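Local structure of Lys-gingipain W83 (Porphyromonas gingivalis, 4ITC) at residues Ser7-Ile12 against Leu164-Ile169; Ala14-Ile19 against Leu64-Leu69; Cys82-Asn87 against Asp158-Asp163; Ser90-Val95 against Glu113-Ala118. The protein cleaves proteins after lysine as a cysteine protease, and this chain is its K1 cleaved adhesin domain, a calcium-binding beta sandwich with hemolytic activity in isolation. All blocks are in the same frame, centred on the assembly; numbering follows the deposited sequence.

Interaction 1: residues Ser7-Ile12 against Leu164-Ile169; sequences SFENGI and LDEVEI. With CA (calcium ion), chain C; GAI (guanidine), chain G.
L164 opens the contact on F8: its carbonyl O lies 4.4 Å from F8 CD2, oblique to the ring. D165 follows with CG anti to its backbone N (chi1 -156°), and both carboxylate oxygens bind the calcium ion. The distances to the metal are 2.4 Å from D165 OD1 and 2.5 Å from D165 OD2. D165 OD1 also lies in the plane of the F8 ring, at its edge, while D165 OD2 takes a hydrogen bond from the backbone N of Y39. Loop 7-12 supplies S7 O and E9 OE2 to the same ion, and S41 and G43 complete the site. This is one of two calcium sites of the cleaved adhesin domain. It ties the loop after strand 3-6 to strand 161-171 of the beta sandwich. E166 has a positive phi (57°), unusual within a strand. Its chain bends at chi2 (-57°) and brings OE1 to the calcium at 2.4 Å. The other oxygen, E166 OE2, accepts a hydrogen bond of 2.7 Å from S7 OG on its syn side. One carboxylate thus holds both the metal and the loop, and the ion probably offsets much of the negative charge of E9, D165 and E166. V167 then sets CG2 at the edge of the F8 ring, 4.0 Å from F8 CE2. The F8 ring also meets W16 edge-to-face.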
loop_
_atom_site.group_PDB
_atom_site.type_symbol
_atom_site.label_atom_id
_atom_site.label_comp_id
_atom_site.label_asym_id
_atom_site.label_seq_id
_atom_site.Cartn_x
_atom_site.Cartn_y
_atom_site.Cartn_z
ATOM N N SER A 7 2.590 1.251 12.086
ATOM C CA SER A 7 2.789 -0.174 11.997
ATOM C C SER A 7 1.544 -0.979 11.709
ATOM O O SER A 7 1.595 -2.190 11.470
ATOM C CB SER A 7 3.441 -0.682 13.297
ATOM O OG SER A 7 4.765 -0.187 13.432
ATOM N N PHE A 8 0.385 -0.331 11.724
ATOM C CA PHE A 8 -0.884 -0.994 11.468
ATOM C C PHE A 8 -1.179 -2.212 12.359
ATOM O O PHE A 8 -1.808 -3.176 11.914
ATOM C CB PHE A 8 -0.999 -1.380 9.975
ATOM C CG PHE A 8 -0.915 -0.212 9.056
ATOM C CD1 PHE A 8 -1.934 0.721 9.002
ATOM C CD2 PHE A 8 0.181 -0.058 8.218
ATOM C CE1 PHE A 8 -1.872 1.841 8.153
ATOM C CE2 PHE A 8 0.241 1.044 7.392
ATOM C CZ PHE A 8 -0.754 1.992 7.363
ATOM N N GLU A 9 -0.761 -2.156 13.604
ATOM C CA GLU A 9 -0.962 -3.281 14.503
ATOM C C GLU A 9 -2.384 -3.318 15.015
ATOM O O GLU A 9 -2.867 -4.368 15.474
ATOM C CB GLU A 9 0.062 -3.268 15.653
ATOM C CG GLU A 9 1.496 -3.412 15.159
ATOM C CD GLU A 9 1.688 -4.625 14.284
ATOM O OE1 GLU A 9 1.299 -5.738 14.706
ATOM O OE2 GLU A 9 2.268 -4.512 13.171
ATOM N N ASN A 10 -3.070 -2.181 14.961
ATOM C CA ASN A 10 -4.474 -2.086 15.356
ATOM C C ASN A 10 -5.332 -1.418 14.300
ATOM O O ASN A 10 -6.155 -0.552 14.571
ATOM C CB ASN A 10 -4.566 -1.393 16.719
ATOM C CG ASN A 10 -4.017 -2.273 17.815
ATOM O OD1 ASN A 10 -2.907 -2.076 18.306
ATOM N ND2 ASN A 10 -4.763 -3.277 18.131
ATOM N N GLY A 11 -5.118 -1.815 13.050
ATOM C CA GLY A 11 -5.960 -1.358 11.981
ATOM C C GLY A 11 -5.502 -0.018 11.413
ATOM O O GLY A 11 -4.402 0.449 11.646
ATOM N N ILE A 12 -6.400 0.565 10.634
ATOM C CA ILE A 12 -6.148 1.840 9.979
ATOM C C ILE A 12 -6.728 2.959 10.854
ATOM O O ILE A 12 -7.943 3.046 11.042
ATOM C CB ILE A 12 -6.807 1.882 8.601
ATOM C CG1 ILE A 12 -6.311 0.704 7.739
ATOM C CG2 ILE A 12 -6.495 3.228 7.929
ATOM C CD1 ILE A 12 -7.049 0.553 6.437
ATOM N N LEU A 164 0.739 -4.086 2.532
ATOM C CA LEU A 164 1.539 -2.906 2.798
ATOM C C LEU A 164 1.717 -2.798 4.308
ATOM O O LEU A 164 0.760 -3.019 5.070
ATOM C CB LEU A 164 0.823 -1.650 2.252
ATOM C CG LEU A 164 1.362 -0.288 2.672
ATOM C CD1 LEU A 164 2.632 -0.026 1.899
ATOM C CD2 LEU A 164 0.357 0.826 2.359
ATOM N N ASP A 165 2.946 -2.470 4.749
ATOM C CA ASP A 165 3.221 -2.386 6.195
ATOM C C ASP A 165 4.337 -1.415 6.502
ATOM O O ASP A 165 5.142 -1.041 5.626
ATOM C CB ASP A 165 3.539 -3.778 6.761
ATOM C CG ASP A 165 3.259 -3.908 8.255
ATOM O OD1 ASP A 165 2.641 -3.013 8.863
ATOM O OD2 ASP A 165 3.633 -4.962 8.823
ATOM N N GLU A 166 4.347 -0.986 7.773
ATOM C CA GLU A 166 5.494 -0.328 8.412
ATOM C C GLU A 166 5.914 0.914 7.624
ATOM O O GLU A 166 7.015 0.991 7.093
ATOM C CB GLU A 166 6.619 -1.324 8.557
ATOM C CG GLU A 166 6.234 -2.524 9.444
ATOM C CD GLU A 166 5.771 -2.179 10.841
ATOM O OE1 GLU A 166 4.871 -2.927 11.310
ATOM O OE2 GLU A 166 6.258 -1.159 11.430
ATOM N N VAL A 167 5.007 1.857 7.573
ATOM C CA VAL A 167 5.208 3.112 6.847
ATOM C C VAL A 167 5.900 4.089 7.754
ATOM O O VAL A 167 5.446 4.352 8.843
ATOM C CB VAL A 167 3.878 3.721 6.417
ATOM C CG1 VAL A 167 4.079 5.123 5.828
ATOM C CG2 VAL A 167 3.190 2.787 5.422
ATOM N N GLU A 168 7.013 4.622 7.288
ATOM C CA GLU A 168 7.794 5.607 8.057
ATOM C C GLU A 168 8.117 6.817 7.179
ATOM O O GLU A 168 8.568 6.653 6.025
ATOM C CB GLU A 168 9.107 5.009 8.520
ATOM N N ILE A 169 7.897 8.008 7.700
ATOM C CA ILE A 169 8.246 9.250 6.989
ATOM C C ILE A 169 9.118 10.048 7.927
ATOM O O ILE A 169 8.736 10.233 9.088
ATOM C CB ILE A 169 7.002 10.063 6.585
ATOM C CG1 ILE A 169 6.181 9.273 5.539
ATOM C CG2 ILE A 169 7.406 11.429 6.038
ATOM C CD1 ILE A 169 4.828 9.867 5.173
HETATM CA CA CA C . 2.825 -4.137 11.013
HETATM C C GAI G . -9.918 4.611 7.457
HETATM N N1 GAI G . -10.002 5.410 6.482
HETATM N N2 GAI G . -9.317 4.954 8.595
HETATM N N3 GAI G . -10.456 3.393 7.348
#

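Interaction 2: residues Ala14-Ile19 against Leu64-Leu69; sequences ASWKTI and LITPAL. With GAI (guanidine), chain G.
W16 lies against L64, T66 and P67, and one face of its indole takes two CH-pi contacts. P67 CD sits 3.5 Å from the centroid of the five-membered ring of W16, close to the ring normal. T66 CA lies over the six-membered ring of the same indole, 4.0 Å from its centroid. L64 CG stands anti to the backbone N (chi1 174°), which brings CD1 obliquely against W16 CE3 and also to T18 CG2. I19 CD1 meets I65 CD1 at 3.5 Å, a tight fit. The backbone bonds K17 N to I65 O (2.9 Å) and I65 N to K17 O (2.8 Å) set the register. K17 and I65 are therefore an antiparallel hydrogen-bonded pair, and T18 with L64 a non-hydrogen-bonded one. Guanidine N1 bonds to T18 OG1 at 3.1 Å and also to W16 O. The extended K17 side chain carries NZ to a salt bridge with D103. T66 OG1 donates to P67 O and also bonds to V149 N, tying 64-69 to strand 148-153. Strand 17-20 is an outermost strand of the five-stranded sheet, with strand 62-65 between it and strand 148-153. W16 touches E6 of strand 3-6, and L69 packs on I169 of strand 161-171.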
loop_
_atom_site.group_PDB
_atom_site.type_symbol
_atom_site.label_atom_id
_atom_site.label_comp_id
_atom_site.label_asym_id
_atom_site.label_seq_id
_atom_site.Cartn_x
_atom_site.Cartn_y
_atom_site.Cartn_z
ATOM N N ALA A 14 -8.324 6.430 12.103
ATOM C CA ALA A 14 -9.251 7.344 11.459
ATOM C C ALA A 14 -8.612 8.585 10.869
ATOM O O ALA A 14 -9.228 9.264 10.064
ATOM C CB ALA A 14 -10.355 7.744 12.439
ATOM N N SER A 15 -7.385 8.910 11.285
ATOM C CA SER A 15 -6.664 10.045 10.728
ATOM C C SER A 15 -6.147 9.745 9.306
ATOM O O SER A 15 -5.820 10.684 8.582
ATOM C CB SER A 15 -5.500 10.413 11.622
ATOM O OG SER A 15 -4.727 9.256 11.910
ATOM N N TRP A 16 -6.108 8.473 8.919
ATOM C CA TRP A 16 -5.784 8.112 7.534
ATOM C C TRP A 16 -7.078 8.166 6.755
ATOM O O TRP A 16 -8.142 7.953 7.302
ATOM C CB TRP A 16 -5.148 6.726 7.447
ATOM C CG TRP A 16 -3.749 6.651 7.982
ATOM C CD1 TRP A 16 -3.341 6.886 9.281
ATOM C CD2 TRP A 16 -2.590 6.256 7.268
ATOM N NE1 TRP A 16 -1.999 6.699 9.392
ATOM C CE2 TRP A 16 -1.507 6.308 8.163
ATOM C CE3 TRP A 16 -2.348 5.900 5.944
ATOM C CZ2 TRP A 16 -0.203 5.994 7.776
ATOM C CZ3 TRP A 16 -1.025 5.583 5.576
ATOM C CH2 TRP A 16 0.004 5.630 6.476
ATOM N N LYS A 17 -7.004 8.469 5.471
ATOM C CA LYS A 17 -8.179 8.493 4.623
ATOM C C LYS A 17 -8.132 7.342 3.642
ATOM O O LYS A 17 -7.052 6.991 3.139
ATOM C CB LYS A 17 -8.241 9.818 3.854
ATOM C CG LYS A 17 -9.379 9.926 2.857
ATOM C CD LYS A 17 -9.449 11.348 2.346
ATOM C CE LYS A 17 -10.523 11.509 1.311
ATOM N NZ LYS A 17 -10.563 12.891 0.774
ATOM N N THR A 18 -9.267 6.718 3.397
ATOM C CA THR A 18 -9.364 5.690 2.364
ATOM C C THR A 18 -10.335 6.155 1.313
ATOM O O THR A 18 -11.359 6.800 1.618
ATOM C CB THR A 18 -9.757 4.300 2.902
ATOM O OG1 THR A 18 -10.949 4.401 3.708
ATOM C CG2 THR A 18 -8.618 3.682 3.686
ATOM N N ILE A 19 -10.004 5.881 0.061
ATOM C CA ILE A 19 -10.889 6.168 -1.059
ATOM C C ILE A 19 -11.061 4.913 -1.899
ATOM O O ILE A 19 -10.126 4.395 -2.468
ATOM C CB ILE A 19 -10.426 7.306 -1.974
ATOM C CG1 ILE A 19 -10.008 8.545 -1.160
ATOM C CG2 ILE A 19 -11.519 7.613 -2.978
ATOM C CD1 ILE A 19 -9.371 9.617 -2.009
ATOM N N LEU A 64 -5.087 4.687 -0.089
ATOM C CA LEU A 64 -4.834 4.783 1.356
ATOM C C LEU A 64 -3.933 6.004 1.514
ATOM O O LEU A 64 -2.833 6.049 0.937
ATOM C CB LEU A 64 -4.139 3.530 1.852
ATOM C CG LEU A 64 -3.689 3.550 3.304
ATOM C CD1 LEU A 64 -4.839 3.647 4.288
ATOM C CD2 LEU A 64 -2.825 2.334 3.587
ATOM N N ILE A 65 -4.391 6.970 2.310
ATOM C CA ILE A 65 -3.773 8.279 2.351
ATOM C C ILE A 65 -3.397 8.641 3.781
ATOM O O ILE A 65 -4.202 8.462 4.696
ATOM C CB ILE A 65 -4.756 9.331 1.775
ATOM C CG1 ILE A 65 -5.065 9.025 0.286
ATOM C CG2 ILE A 65 -4.217 10.758 1.896
ATOM C CD1 ILE A 65 -6.385 9.568 -0.185
ATOM N N THR A 66 -2.176 9.128 3.946
ATOM C CA THR A 66 -1.685 9.595 5.245
ATOM C C THR A 66 -2.485 10.737 5.837
ATOM O O THR A 66 -3.193 11.457 5.152
ATOM C CB THR A 66 -0.217 10.032 5.169
ATOM O OG1 THR A 66 -0.149 11.214 4.372
ATOM C CG2 THR A 66 0.718 8.919 4.642
ATOM N N PRO A 67 -2.354 10.903 7.162
ATOM C CA PRO A 67 -2.709 12.194 7.721
ATOM C C PRO A 67 -1.868 13.313 7.105
ATOM O O PRO A 67 -0.852 13.052 6.435
ATOM C CB PRO A 67 -2.355 12.009 9.219
ATOM C CG PRO A 67 -2.251 10.581 9.474
ATOM C CD PRO A 67 -1.797 9.991 8.174
ATOM N N ALA A 68 -2.277 14.545 7.338
ATOM C CA ALA A 68 -1.526 15.672 6.830
ATOM C C ALA A 68 -0.109 15.683 7.375
ATOM O O ALA A 68 0.113 15.414 8.556
ATOM C CB ALA A 68 -2.227 16.973 7.212
ATOM N N LEU A 69 0.818 16.099 6.524
ATOM C CA LEU A 69 2.241 16.066 6.781
ATOM C C LEU A 69 2.824 17.489 6.723
ATOM O O LEU A 69 2.294 18.368 6.051
ATOM C CB LEU A 69 2.933 15.214 5.725
ATOM C CG LEU A 69 2.384 13.806 5.479
ATOM C CD1 LEU A 69 3.038 13.166 4.263
ATOM C CD2 LEU A 69 2.578 12.916 6.694
HETATM C C GAI G . -9.918 4.611 7.457
HETATM N N1 GAI G . -10.002 5.410 6.482
HETATM N N2 GAI G . -9.317 4.954 8.595
HETATM N N3 GAI G . -10.456 3.393 7.348
#

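Interaction 3: residues Cys82-Asn87 against Asp158-Asp163; sequences CAQDAN and DMFYID. With GAI (guanidine), chain E.
Strands 75-83 and 161-171 are antiparallel neighbours in the six-stranded sheet of the beta sandwich, and this contact is the end of their pairing. C82 and D163 form a hydrogen-bonded pair. C82 N reaches D163 O at 3.0 Å, and D163 N returns a bond to C82 O at 2.9 Å. A83 and I162 follow as a non-hydrogen-bonded pair. Q84 N then bonds to Y161 O at 3.1 Å. One water joins the two segments further on: it accepts from D85 N and donates to Y161 O. The Q84 side chain runs alongside the Y161 ring, with Q84 CG 3.6 Å from Y161 CD2. The same CG lies at the edge of the F160 ring, while D85 CB meets F160 CD2 obliquely at 3.7 Å. F160 CE2 sits over the centre of the Y161 ring. D85 OD1 takes N87 N in an Asx turn, which shapes the chain as it leaves the strand. At the far end of 158-163, guanidine N3 bonds to D158 O and N2 to D158 OD2. Q84 bends at chi2 (63°), which carries OE1 back to 2.6 Å from D163 OD2. Either D163 probably holds a proton or the Q84 amide is turned the other way; the positions alone do not decide.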
loop_
_atom_site.group_PDB
_atom_site.type_symbol
_atom_site.label_atom_id
_atom_site.label_comp_id
_atom_site.label_asym_id
_atom_site.label_seq_id
_atom_site.Cartn_x
_atom_site.Cartn_y
_atom_site.Cartn_z
ATOM N N CYS A 82 4.311 -6.531 -0.257
ATOM C CA CYS A 82 4.395 -7.856 -0.818
ATOM C C CYS A 82 3.116 -8.191 -1.506
ATOM O O CYS A 82 2.108 -7.478 -1.366
ATOM C CB CYS A 82 4.703 -8.914 0.227
ATOM S SG CYS A 82 3.334 -9.346 1.322
ATOM N N ALA A 83 3.191 -9.289 -2.256
ATOM C CA ALA A 83 2.031 -10.014 -2.739
ATOM C C ALA A 83 1.673 -11.030 -1.670
ATOM O O ALA A 83 2.498 -11.842 -1.259
ATOM C CB ALA A 83 2.358 -10.757 -4.019
ATOM N N GLN A 84 0.410 -11.063 -1.272
ATOM C CA GLN A 84 -0.015 -12.044 -0.282
ATOM C C GLN A 84 0.160 -13.483 -0.755
ATOM O O GLN A 84 0.496 -14.348 0.046
ATOM C CB GLN A 84 -1.501 -11.764 0.086
ATOM C CG GLN A 84 -2.162 -12.803 1.001
ATOM C CD GLN A 84 -1.512 -12.888 2.371
ATOM O OE1 GLN A 84 -0.821 -11.978 2.845
ATOM N NE2 GLN A 84 -1.736 -14.045 3.028
ATOM N N ASP A 85 -0.130 -13.745 -2.038
ATOM C CA ASP A 85 -0.063 -15.117 -2.577
ATOM C C ASP A 85 0.954 -15.129 -3.701
ATOM O O ASP A 85 0.774 -14.440 -4.717
ATOM C CB ASP A 85 -1.457 -15.546 -3.028
ATOM C CG ASP A 85 -1.514 -16.958 -3.543
ATOM O OD1 ASP A 85 -0.482 -17.465 -4.050
ATOM O OD2 ASP A 85 -2.595 -17.590 -3.430
ATOM N N ALA A 86 2.075 -15.837 -3.477
ATOM C CA ALA A 86 3.169 -15.903 -4.450
ATOM C C ALA A 86 2.805 -16.442 -5.813
ATOM O O ALA A 86 3.509 -16.155 -6.792
ATOM C CB ALA A 86 4.332 -16.704 -3.856
ATOM N N ASN A 87 1.722 -17.217 -5.899
ATOM C CA ASN A 87 1.237 -17.735 -7.189
ATOM C C ASN A 87 0.337 -16.733 -7.940
ATOM O O ASN A 87 -0.038 -16.954 -9.101
ATOM C CB ASN A 87 0.459 -19.045 -6.968
ATOM C CG ASN A 87 1.289 -20.132 -6.319
ATOM O OD1 ASN A 87 0.924 -20.679 -5.267
ATOM N ND2 ASN A 87 2.375 -20.433 -6.910
ATOM N N ASP A 158 -7.448 -9.693 -10.885
ATOM C CA ASP A 158 -7.374 -11.144 -10.970
ATOM C C ASP A 158 -6.060 -11.750 -10.534
ATOM O O ASP A 158 -5.600 -12.731 -11.088
ATOM C CB ASP A 158 -7.749 -11.602 -12.415
ATOM C CG ASP A 158 -8.016 -13.061 -12.491
ATOM O OD1 ASP A 158 -8.488 -13.672 -11.503
ATOM O OD2 ASP A 158 -7.805 -13.625 -13.590
ATOM N N MET A 159 -5.497 -11.195 -9.464
ATOM C CA MET A 159 -4.336 -11.767 -8.806
ATOM C C MET A 159 -4.784 -12.174 -7.413
ATOM O O MET A 159 -5.589 -13.139 -7.281
ATOM C CB MET A 159 -3.154 -10.818 -8.887
ATOM C CG MET A 159 -2.563 -10.794 -10.299
ATOM S SD MET A 159 -1.652 -12.306 -10.649
ATOM C CE MET A 159 -1.662 -12.309 -12.476
ATOM N N PHE A 160 -4.370 -11.470 -6.368
ATOM C CA PHE A 160 -4.955 -11.775 -5.045
ATOM C C PHE A 160 -4.969 -10.511 -4.200
ATOM O O PHE A 160 -5.893 -9.720 -4.326
ATOM C CB PHE A 160 -4.317 -12.995 -4.376
ATOM C CG PHE A 160 -5.094 -13.528 -3.203
ATOM C CD1 PHE A 160 -6.439 -13.821 -3.336
ATOM C CD2 PHE A 160 -4.494 -13.720 -1.988
ATOM C CE1 PHE A 160 -7.171 -14.346 -2.263
ATOM C CE2 PHE A 160 -5.228 -14.242 -0.891
ATOM C CZ PHE A 160 -6.559 -14.535 -1.037
ATOM N N TYR A 161 -4.019 -10.350 -3.309
ATOM C CA TYR A 161 -3.873 -9.112 -2.520
ATOM C C TYR A 161 -2.497 -8.524 -2.668
ATOM O O TYR A 161 -1.509 -9.242 -2.830
ATOM C CB TYR A 161 -4.073 -9.272 -1.017
ATOM C CG TYR A 161 -5.158 -10.152 -0.479
ATOM C CD1 TYR A 161 -6.340 -10.402 -1.199
ATOM C CD2 TYR A 161 -5.029 -10.673 0.802
ATOM C CE1 TYR A 161 -7.317 -11.215 -0.653
ATOM C CE2 TYR A 161 -6.013 -11.473 1.361
ATOM C CZ TYR A 161 -7.148 -11.738 0.625
ATOM O OH TYR A 161 -8.206 -12.503 1.115
ATOM N N ILE A 162 -2.441 -7.192 -2.553
ATOM C CA ILE A 162 -1.238 -6.491 -2.210
ATOM C C ILE A 162 -1.300 -6.144 -0.721
ATOM O O ILE A 162 -2.321 -5.644 -0.227
ATOM C CB ILE A 162 -1.009 -5.220 -3.091
ATOM C CG1 ILE A 162 0.337 -4.561 -2.748
ATOM C CG2 ILE A 162 -2.165 -4.242 -3.055
ATOM C CD1 ILE A 162 0.691 -3.466 -3.733
ATOM N N ASP A 163 -0.201 -6.377 -0.024
ATOM C CA ASP A 163 -0.084 -6.066 1.382
ATOM C C ASP A 163 0.967 -4.944 1.549
ATOM O O ASP A 163 1.996 -4.955 0.892
ATOM C CB ASP A 163 0.414 -7.256 2.167
ATOM C CG ASP A 163 -0.417 -8.528 2.051
ATOM O OD1 ASP A 163 -1.561 -8.572 1.536
ATOM O OD2 ASP A 163 0.158 -9.570 2.546
HETATM C C GAI E . -4.676 -15.862 -12.598
HETATM N N1 GAI E . -4.006 -16.898 -12.899
HETATM N N2 GAI E . -5.984 -15.821 -12.746
HETATM N N3 GAI E . -3.969 -14.847 -12.169
HETATM O O HOH W 1 -1.211 -11.748 -4.001
#

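Interaction 4: residues Ser90-Val95 against Glu113-Ala118; sequences SEHYAV and EETITA
Strands 92-95 and 113-115 run antiparallel, their axes 4.9 Å apart and 163° between directions, with Y93 and E114 exchanging two backbone hydrogen bonds. Both bonds, Y93 N to E114 O and E114 N to Y93 O, measure 3.0 Å. Past the strand end, I116 N gives to E91 O at 2.8 Å and carries the pairing on. H92 is gripped at both ring nitrogens. H92 NE2 donates to E113 OE2 at 2.7 Å, on the anti lone pair and in the plane of the imidazole. The carboxylate is turned 64° from that ring. H92 ND1 and T115 OG1 share a hydrogen bond of 2.8 Å. CG of H92 stands anti to the backbone N (chi1 -173°), laying the ring across the neighbouring strand between E113 and T115. The two bonds fix the rotation of the imidazole, and the carboxylate might favour a positive charge on it. F154 meets the ring edge-to-face. A94 CB packs on E113 CB on the same face. On the other face, E114 lies along the Y93 ring. E114 CG sits 3.3 Å from Y93 CE1, and Y93 OH makes a weak hydrogen bond to E114 OE1, which also has a salt bridge to K138. I116 CG1 touches Y93 CE1 and faces V81 and I162 of the opposing sheet. This is part of the beta hairpin 92-98/109-115, at the edge of a jelly-roll-like sandwich.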
loop_
_atom_site.group_PDB
_atom_site.type_symbol
_atom_site.label_atom_id
_atom_site.label_comp_id
_atom_site.label_asym_id
_atom_site.label_seq_id
_atom_site.Cartn_x
_atom_site.Cartn_y
_atom_site.Cartn_z
ATOM N N SER A 90 1.207 -10.515 -9.224
ATOM C CA SER A 90 1.335 -9.333 -10.071
ATOM C C SER A 90 0.317 -8.265 -9.751
ATOM O O SER A 90 -0.662 -8.072 -10.498
ATOM C CB SER A 90 1.223 -9.728 -11.543
ATOM O OG SER A 90 2.252 -10.645 -11.834
ATOM N N GLU A 91 0.539 -7.597 -8.613
ATOM C CA GLU A 91 -0.255 -6.449 -8.234
ATOM C C GLU A 91 0.466 -5.170 -8.610
ATOM O O GLU A 91 1.684 -5.024 -8.366
ATOM C CB GLU A 91 -0.546 -6.486 -6.725
ATOM C CG GLU A 91 -1.323 -7.742 -6.272
ATOM C CD GLU A 91 -2.793 -7.766 -6.685
ATOM O OE1 GLU A 91 -3.256 -6.833 -7.400
ATOM O OE2 GLU A 91 -3.499 -8.752 -6.348
ATOM N N HIS A 92 -0.299 -4.224 -9.107
ATOM C CA HIS A 92 0.211 -2.938 -9.556
ATOM C C HIS A 92 -0.205 -1.858 -8.587
ATOM O O HIS A 92 -1.360 -1.796 -8.185
ATOM C CB HIS A 92 -0.334 -2.639 -10.952
ATOM C CG HIS A 92 0.252 -1.404 -11.583
ATOM N ND1 HIS A 92 1.474 -1.431 -12.219
ATOM C CD2 HIS A 92 -0.156 -0.116 -11.595
ATOM C CE1 HIS A 92 1.765 -0.209 -12.637
ATOM N NE2 HIS A 92 0.791 0.602 -12.287
ATOM N N TYR A 93 0.724 -0.959 -8.300
ATOM C CA TYR A 93 0.423 0.123 -7.380
ATOM C C TYR A 93 1.301 1.319 -7.683
ATOM O O TYR A 93 2.307 1.230 -8.441
ATOM C CB TYR A 93 0.610 -0.300 -5.899
ATOM C CG TYR A 93 2.049 -0.464 -5.488
ATOM C CD1 TYR A 93 2.793 -1.584 -5.872
ATOM C CD2 TYR A 93 2.690 0.510 -4.769
ATOM C CE1 TYR A 93 4.131 -1.719 -5.528
ATOM C CE2 TYR A 93 4.026 0.375 -4.419
ATOM C CZ TYR A 93 4.730 -0.723 -4.836
ATOM O OH TYR A 93 6.061 -0.805 -4.444
ATOM N N ALA A 94 0.927 2.437 -7.095
ATOM C CA ALA A 94 1.759 3.646 -7.192
ATOM C C ALA A 94 1.685 4.391 -5.874
ATOM O O ALA A 94 0.726 4.218 -5.125
ATOM C CB ALA A 94 1.350 4.530 -8.367
ATOM N N VAL A 95 2.705 5.204 -5.592
ATOM C CA VAL A 95 2.747 6.098 -4.475
ATOM C C VAL A 95 2.823 7.513 -5.000
ATOM O O VAL A 95 3.634 7.800 -5.920
ATOM C CB VAL A 95 3.996 5.820 -3.596
ATOM C CG1 VAL A 95 4.131 6.787 -2.454
ATOM C CG2 VAL A 95 4.010 4.383 -3.121
ATOM N N GLU A 113 5.967 3.761 -9.133
ATOM C CA GLU A 113 4.888 2.995 -9.744
ATOM C C GLU A 113 5.477 1.698 -10.238
ATOM O O GLU A 113 6.486 1.707 -10.977
ATOM C CB GLU A 113 4.241 3.775 -10.886
ATOM C CG GLU A 113 3.173 2.977 -11.602
ATOM C CD GLU A 113 2.246 3.762 -12.507
ATOM O OE1 GLU A 113 2.447 4.998 -12.694
ATOM O OE2 GLU A 113 1.311 3.136 -13.050
ATOM N N GLU A 114 4.891 0.563 -9.865
ATOM C CA GLU A 114 5.428 -0.721 -10.245
ATOM C C GLU A 114 4.422 -1.831 -10.142
ATOM O O GLU A 114 3.378 -1.689 -9.484
ATOM C CB GLU A 114 6.663 -1.070 -9.416
ATOM C CG GLU A 114 6.390 -1.437 -7.983
ATOM C CD GLU A 114 7.656 -1.794 -7.187
ATOM O OE1 GLU A 114 7.512 -2.504 -6.167
ATOM O OE2 GLU A 114 8.771 -1.379 -7.599
ATOM N N THR A 115 4.725 -2.927 -10.820
ATOM C CA THR A 115 3.986 -4.188 -10.667
ATOM C C THR A 115 4.892 -5.150 -9.915
ATOM O O THR A 115 6.060 -5.365 -10.284
ATOM C CB THR A 115 3.561 -4.772 -12.033
ATOM O OG1 THR A 115 2.782 -3.815 -12.759
ATOM C CG2 THR A 115 2.720 -6.061 -11.861
ATOM N N ILE A 116 4.376 -5.716 -8.828
ATOM C CA ILE A 116 5.138 -6.625 -8.017
ATOM C C ILE A 116 5.443 -7.857 -8.859
ATOM O O ILE A 116 4.602 -8.328 -9.609
ATOM C CB ILE A 116 4.376 -7.066 -6.754
ATOM C CG1 ILE A 116 4.179 -5.874 -5.847
ATOM C CG2 ILE A 116 5.143 -8.164 -6.013
ATOM C CD1 ILE A 116 3.250 -6.171 -4.677
ATOM N N THR A 117 6.678 -8.331 -8.735
ATOM C CA THR A 117 7.204 -9.537 -9.417
ATOM C C THR A 117 7.414 -10.639 -8.396
ATOM O O THR A 117 7.980 -10.378 -7.344
ATOM C CB THR A 117 8.612 -9.259 -9.995
ATOM N N ALA A 118 6.992 -11.873 -8.685
ATOM C CA ALA A 118 7.339 -13.009 -7.807
ATOM C C ALA A 118 8.858 -13.253 -7.859
ATOM O O ALA A 118 9.500 -13.039 -8.907
ATOM C CB ALA A 118 6.578 -14.268 -8.210
#

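In the fold
All four contacts lie within the one cleaved adhesin domain. Interactions 1 and 3 share strand 161-171 in the six-stranded sheet, their centres about 18 Å apart. Interactions 2 and 4 belong to the five-stranded sheet, near its two outermost strands, with centres about 21 Å apart. Interactions 1 and 2 touch across the sandwich, through F8 on W16 and I169 on L69, and both meet the same guanidine. Interactions 3 and 4 also touch, through a probable hydrogen bond from F160 N to E91 OE2. Along the chain, interactions 2, 3 and 4 all fall between the two segments of interaction 1, and interaction 4 falls within interaction 3. The calcium site thus joins early and late parts of the domain.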